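Local coordinates for protein TRAP dicarboxylate transporter-DctP subunit (Marinobacter aquaeolei, PDB 4PFI) that probably captures a small organic acid in the periplasm and hands it to a TRAP-type membrane transporter, at residues A[133-136]-A[137-140]; A[320-323]-A[324-327]; A[277-280]-A[281-284]. All blocks are in the same frame, centred on the assembly; numbering follows the deposited sequence.

Contact 1. Residues A[133-136]-A[137-140]; sequences APAF and ISAF
Ser138 grips the carbonyl of Pro134 twice: its backbone N reaches Pro134 O at 2.8 Å, and its hydroxyl OG donates to the same oxygen at 2.7 Å. With chi1 at 54°, OG lies between the backbone N and the carbonyl carbon and folds back over the preceding turn. One residue earlier, Ile137 N bonds Ala133 O, the carbonyl of the N-cap residue of helix 134-145, at 3.0 Å and almost straight (174°). The bond from Ala139 N to Ala135 O is weak. On the buried side Phe136 and Phe140 extend in the same direction as neighbours, their rings forming an offset edge-to-face pair with planes 64° apart. The Phe140 edge is turned to the Phe136 face, CE2 coming to 3.6 Å from Phe136 CZ. Leu113 touches both rings, and Phe154 meets Phe140 edge-to-face. Ala139 and Phe140 lie on Leu334 of helix 318-339, Ile137 and Phe140 on Leu151 of strand 149-164. Replacing Phe136 with an alanine would probably leave the Phe140 edge without its aromatic face and open a gap beside Leu113 and Phe114. The start of helix 134-145 thus has a polar flank of backbone bonds and the Ser138 hydroxyl, and a mainly aromatic and aliphatic one.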
# COMPACT_ATOMS: atom_id res chain seq x y z
N ALA A 133 15.30 4.33 -5.46
CA ALA A 133 16.60 3.76 -5.74
C ALA A 133 16.49 2.68 -6.83
O ALA A 133 15.68 1.75 -6.71
CB ALA A 133 17.21 3.18 -4.47
N PRO A 134 17.30 2.81 -7.89
CA PRO A 134 17.32 1.77 -8.93
C PRO A 134 17.73 0.41 -8.37
O PRO A 134 17.23 -0.61 -8.84
CB PRO A 134 18.36 2.29 -9.93
CG PRO A 134 18.42 3.77 -9.68
CD PRO A 134 18.19 3.94 -8.22
N ALA A 135 18.63 0.41 -7.39
CA ALA A 135 19.11 -0.84 -6.79
C ALA A 135 18.02 -1.51 -5.95
O ALA A 135 18.01 -2.73 -5.79
CB ALA A 135 20.36 -0.58 -5.95
N PHE A 136 17.11 -0.71 -5.40
CA PHE A 136 16.00 -1.26 -4.62
C PHE A 136 14.94 -1.79 -5.58
O PHE A 136 14.45 -2.92 -5.41
CB PHE A 136 15.41 -0.19 -3.71
CG PHE A 136 14.34 -0.70 -2.79
CD1 PHE A 136 14.68 -1.38 -1.63
CD2 PHE A 136 13.00 -0.49 -3.08
CE1 PHE A 136 13.70 -1.86 -0.77
CE2 PHE A 136 12.01 -0.96 -2.23
CZ PHE A 136 12.36 -1.64 -1.07
N ILE A 137 14.59 -1.01 -6.59
CA ILE A 137 13.62 -1.46 -7.58
C ILE A 137 14.12 -2.75 -8.22
O ILE A 137 13.39 -3.73 -8.30
CB ILE A 137 13.38 -0.38 -8.66
CG1 ILE A 137 12.73 0.86 -8.04
CG2 ILE A 137 12.52 -0.95 -9.81
CD1 ILE A 137 12.29 1.93 -9.06
N SER A 138 15.37 -2.74 -8.67
CA SER A 138 15.92 -3.87 -9.40
C SER A 138 15.92 -5.15 -8.56
O SER A 138 15.72 -6.24 -9.09
CB SER A 138 17.34 -3.56 -9.91
OG SER A 138 18.19 -3.14 -8.86
N ALA A 139 16.11 -5.02 -7.25
CA ALA A 139 16.07 -6.19 -6.37
C ALA A 139 14.69 -6.89 -6.43
O ALA A 139 14.58 -8.09 -6.15
CB ALA A 139 16.43 -5.79 -4.92
N PHE A 140 13.66 -6.15 -6.83
CA PHE A 140 12.31 -6.69 -6.87
C PHE A 140 11.93 -7.18 -8.23
O PHE A 140 11.08 -8.06 -8.34
CB PHE A 140 11.32 -5.60 -6.46
CG PHE A 140 11.04 -5.56 -5.00
CD1 PHE A 140 10.14 -6.44 -4.44
CD2 PHE A 140 11.66 -4.62 -4.20
CE1 PHE A 140 9.85 -6.38 -3.08
CE2 PHE A 140 11.37 -4.55 -2.85
CZ PHE A 140 10.46 -5.44 -2.29

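Contact 2. Residues A[320-323]-A[324-327]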
# COMPACT_ATOMS: atom_id res chain seq x y z
N ARG A 320 9.63 -10.26 11.15
CA ARG A 320 10.82 -10.26 10.29
C ARG A 320 11.30 -11.68 10.08
O ARG A 320 11.65 -12.07 8.97
CB ARG A 320 11.93 -9.36 10.86
CG ARG A 320 11.56 -7.91 10.71
CD ARG A 320 12.52 -6.94 11.34
NE ARG A 320 11.90 -5.62 11.47
CZ ARG A 320 12.56 -4.49 11.71
NH1 ARG A 320 13.88 -4.49 11.82
NH2 ARG A 320 11.88 -3.35 11.81
N GLN A 321 11.27 -12.46 11.16
CA GLN A 321 11.65 -13.86 11.12
C GLN A 321 10.75 -14.63 10.15
O GLN A 321 11.23 -15.28 9.24
CB GLN A 321 11.56 -14.45 12.53
CG GLN A 321 11.91 -15.93 12.63
CD GLN A 321 11.66 -16.48 14.03
OE1 GLN A 321 12.12 -15.92 15.02
NE2 GLN A 321 10.90 -17.57 14.11
N ARG A 322 9.44 -14.52 10.34
CA ARG A 322 8.46 -15.18 9.46
C ARG A 322 8.67 -14.74 8.00
O ARG A 322 8.53 -15.53 7.08
CB ARG A 322 7.02 -14.89 9.92
CG ARG A 322 5.92 -15.31 8.92
CD ARG A 322 5.82 -16.83 8.70
NE ARG A 322 5.98 -17.60 9.94
CZ ARG A 322 5.02 -17.77 10.86
NH1 ARG A 322 3.82 -17.21 10.71
NH2 ARG A 322 5.27 -18.49 11.95
N PHE A 323 9.04 -13.48 7.81
CA PHE A 323 9.24 -12.94 6.47
C PHE A 323 10.43 -13.60 5.80
O PHE A 323 10.35 -13.94 4.63
CB PHE A 323 9.47 -11.42 6.50
CG PHE A 323 9.73 -10.82 5.15
CD1 PHE A 323 8.78 -10.88 4.14
CD2 PHE A 323 10.97 -10.23 4.86
CE1 PHE A 323 9.04 -10.33 2.90
CE2 PHE A 323 11.23 -9.68 3.62
CZ PHE A 323 10.27 -9.73 2.64
N ILE A 324 11.52 -13.75 6.55
CA ILE A 324 12.74 -14.41 6.05
C ILE A 324 12.49 -15.88 5.72
O ILE A 324 12.86 -16.34 4.65
CB ILE A 324 13.92 -14.36 7.06
CG1 ILE A 324 14.35 -12.92 7.32
CG2 ILE A 324 15.13 -15.16 6.55
CD1 ILE A 324 14.63 -12.14 6.06
N GLU A 325 11.86 -16.62 6.64
CA GLU A 325 11.45 -18.00 6.37
C GLU A 325 10.72 -18.13 5.03
O GLU A 325 10.91 -19.09 4.30
CB GLU A 325 10.54 -18.52 7.47
CG GLU A 325 11.18 -18.63 8.83
CD GLU A 325 10.16 -18.81 9.96
OE1 GLU A 325 8.93 -18.74 9.69
OE2 GLU A 325 10.58 -19.03 11.12
N LEU A 326 9.89 -17.14 4.72
CA LEU A 326 9.06 -17.16 3.52
C LEU A 326 9.77 -16.72 2.23
O LEU A 326 9.34 -17.08 1.14
CB LEU A 326 7.82 -16.29 3.72
CG LEU A 326 6.70 -16.91 4.56
CD1 LEU A 326 5.59 -15.88 4.89
CD2 LEU A 326 6.13 -18.14 3.85
N THR A 327 10.83 -15.93 2.35
CA THR A 327 11.46 -15.34 1.17
C THR A 327 12.96 -15.64 1.08
O THR A 327 13.59 -15.34 0.06
CB THR A 327 11.25 -13.81 1.13
OG1 THR A 327 11.80 -13.21 2.32
CG2 THR A 327 9.76 -13.47 1.03
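Arg320 O accepts from Ile324 N at 2.9 Å, an i to i+4 bond of the C-terminal helix 318-339 in this solute-binding protein of family 7. The Arg320 side chain leads away from the next turn, and its NH2 bonds His117 O, tying the helix to a loop. Gln321 O receives Glu325 N in a nearly straight bond (175°), while its extended side chain brings NE2 to Glu325 OE2 at 3.3 Å, a weak bond between amide and carboxylate planes 56° apart. The other oxygen of that carboxylate serves Arg322: NE and Glu325 OE1 form a salt bridge of 3.2 Å, the oxygen lying at the guanidinium edge, in its plane. Bends at chi2 and chi3 fold the arginine chain back so that NE, rather than the end of the group, makes this bond. Glu325 thus has one salt bridge and one weak amide bond, which may together ease its negative charge; Arg322 NH1 also makes a long, weak ion pair with Glu189. Arg322 CD also packs on Leu326 CD1, 3.9 Å away, and Leu326 N bonds Arg322 O. Phe323 is the buried member; its ring meets Leu113 and Leu116 of a loop and Thr186 of helix 185-192, one of several side chains through which the helix meets its surroundings. Its carbonyl takes the Thr327 hydroxyl from above the carbonyl plane, Thr327 OG1 to Phe323 O being 2.8 Å. That same OG1 stands over the centre of the Phe323 ring, 3.7 Å above its plane.

Contact 3. Residues A[277-280]-A[281-284]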
# COMPACT_ATOMS: atom_id res chain seq x y z
N GLU A 277 5.58 13.78 -6.53
CA GLU A 277 4.24 14.35 -6.44
C GLU A 277 3.32 13.40 -5.67
O GLU A 277 2.40 13.84 -4.98
CB GLU A 277 3.70 14.60 -7.85
CG GLU A 277 2.22 14.97 -7.92
CD GLU A 277 1.96 16.46 -7.73
OE1 GLU A 277 2.93 17.25 -7.68
OE2 GLU A 277 0.76 16.84 -7.64
N ALA A 278 3.56 12.11 -5.78
CA ALA A 278 2.75 11.13 -5.08
C ALA A 278 2.88 11.31 -3.56
O ALA A 278 1.91 11.16 -2.85
CB ALA A 278 3.14 9.72 -5.47
N TRP A 279 4.07 11.63 -3.08
CA TRP A 279 4.25 11.85 -1.66
C TRP A 279 3.42 13.04 -1.22
O TRP A 279 2.89 13.06 -0.11
CB TRP A 279 5.72 12.05 -1.30
CG TRP A 279 6.43 10.74 -1.31
CD1 TRP A 279 7.07 10.15 -2.37
CD2 TRP A 279 6.56 9.83 -0.21
NE1 TRP A 279 7.58 8.94 -2.00
CE2 TRP A 279 7.29 8.72 -0.68
CE3 TRP A 279 6.15 9.85 1.12
CZ2 TRP A 279 7.61 7.64 0.14
CZ3 TRP A 279 6.46 8.77 1.94
CH2 TRP A 279 7.19 7.68 1.45
N THR A 280 3.26 14.00 -2.11
CA THR A 280 2.51 15.20 -1.77
C THR A 280 1.01 14.99 -1.90
O THR A 280 0.24 15.51 -1.12
CB THR A 280 2.95 16.39 -2.63
OG1 THR A 280 4.33 16.69 -2.34
CG2 THR A 280 2.06 17.62 -2.35
N LEU A 281 0.59 14.21 -2.89
CA LEU A 281 -0.83 13.94 -3.08
C LEU A 281 -1.37 13.16 -1.90
O LEU A 281 -2.47 13.43 -1.41
CB LEU A 281 -1.05 13.12 -4.34
CG LEU A 281 -0.97 13.89 -5.66
CD1 LEU A 281 -0.81 12.92 -6.83
CD2 LEU A 281 -2.22 14.76 -5.83
N GLN A 282 -0.60 12.20 -1.41
CA GLN A 282 -1.16 11.36 -0.37
C GLN A 282 -1.18 12.10 0.95
O GLN A 282 -2.14 11.97 1.70
CB GLN A 282 -0.45 9.99 -0.27
CG GLN A 282 0.99 10.04 0.16
CD GLN A 282 1.13 10.32 1.63
OE1 GLN A 282 0.16 10.26 2.38
NE2 GLN A 282 2.33 10.64 2.06
N GLU A 283 -0.14 12.89 1.25
CA GLU A 283 -0.11 13.66 2.51
C GLU A 283 -1.35 14.55 2.60
O GLU A 283 -2.03 14.59 3.63
CB GLU A 283 1.16 14.52 2.61
CG GLU A 283 1.28 15.28 3.95
CD GLU A 283 2.55 16.12 4.06
OE1 GLU A 283 3.30 16.21 3.07
OE2 GLU A 283 2.80 16.70 5.14
N ASP A 284 -1.63 15.26 1.50
CA ASP A 284 -2.77 16.17 1.40
C ASP A 284 -4.12 15.44 1.43
O ASP A 284 -5.03 15.85 2.17
CB ASP A 284 -2.67 16.97 0.09
CG ASP A 284 -1.65 18.13 0.16
OD1 ASP A 284 -1.24 18.55 1.28
OD2 ASP A 284 -1.28 18.66 -0.92
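Leu281 N donates to Glu277 O at 2.8 Å, the shortest of four successive i to i+4 backbone bonds that run through this middle part of the long helix 263-296. Gln282 N pairs with Ala278 O at 3.1 Å and Asp284 N with Thr280 O at 3.2 Å; Glu283 N reaches Trp279 O in a longer, weak bond. All four carbonyls of residues 277-280 therefore have a backbone donor from the following turn. The carboxamide of Gln282 curls back over the preceding turn: chi1 of 65° places CG between the backbone N and the carbonyl carbon, and a second bend at chi2 (75°) carries NE2 to 3.3 Å from Trp279 O. NE2 also comes to 4.0 Å from Trp279 CE3, the amide and indole lying side by side with their planes 77° apart. The firm partner of this side chain is farther along the helix, where Gln282 OE1 accepts a hydrogen bond from Asn286 ND2. Glu277, bent at chi2, crosses Leu281, with CG 3.8 Å from Leu281 CD1. Thr280 and Asp284 run side by side on the solvent-exposed face, and the methyl CG2 of Thr280, rather than its hydroxyl, faces Asp284 OD2 at 3.8 Å. The buried face belongs to Ala278 and Trp279. Ala278 rests on Val155 and Pro156 of strand 149-164; the indole lies against Gln124, Ala127, Arg128 and Leu131 of helix 124-132 and also touches Pro156, while Glu277 meets Gln56 and Gln282 meets Val49 of helix 49-65. This part of helix 263-296 thus packs against helices 124-132 and 49-65 and strand 149-164 of the mixed sheet.

How the contacts relate
All three contacts are short helical segments of about two turns, set apart along the chain in the order 1, 3, 2, and none touches another. Contacts 1 and 2 have centres about 20 Å apart and nearest atoms about 7 Å apart; both send aromatic rings against Leu113, and helix 318-339, which carries contact 2, packs on Ala139 and Phe140 of contact 1 through Lys330 and Leu334. Contact 3 lies about 22 Å from contact 1 and about 31 Å from contact 2, centre to centre, across the middle of the chain from the latter. Strand 149-164 links contacts 1 and 3, touching both. The sodium site includes Gly298, just beyond the end of the helix that carries contact 3.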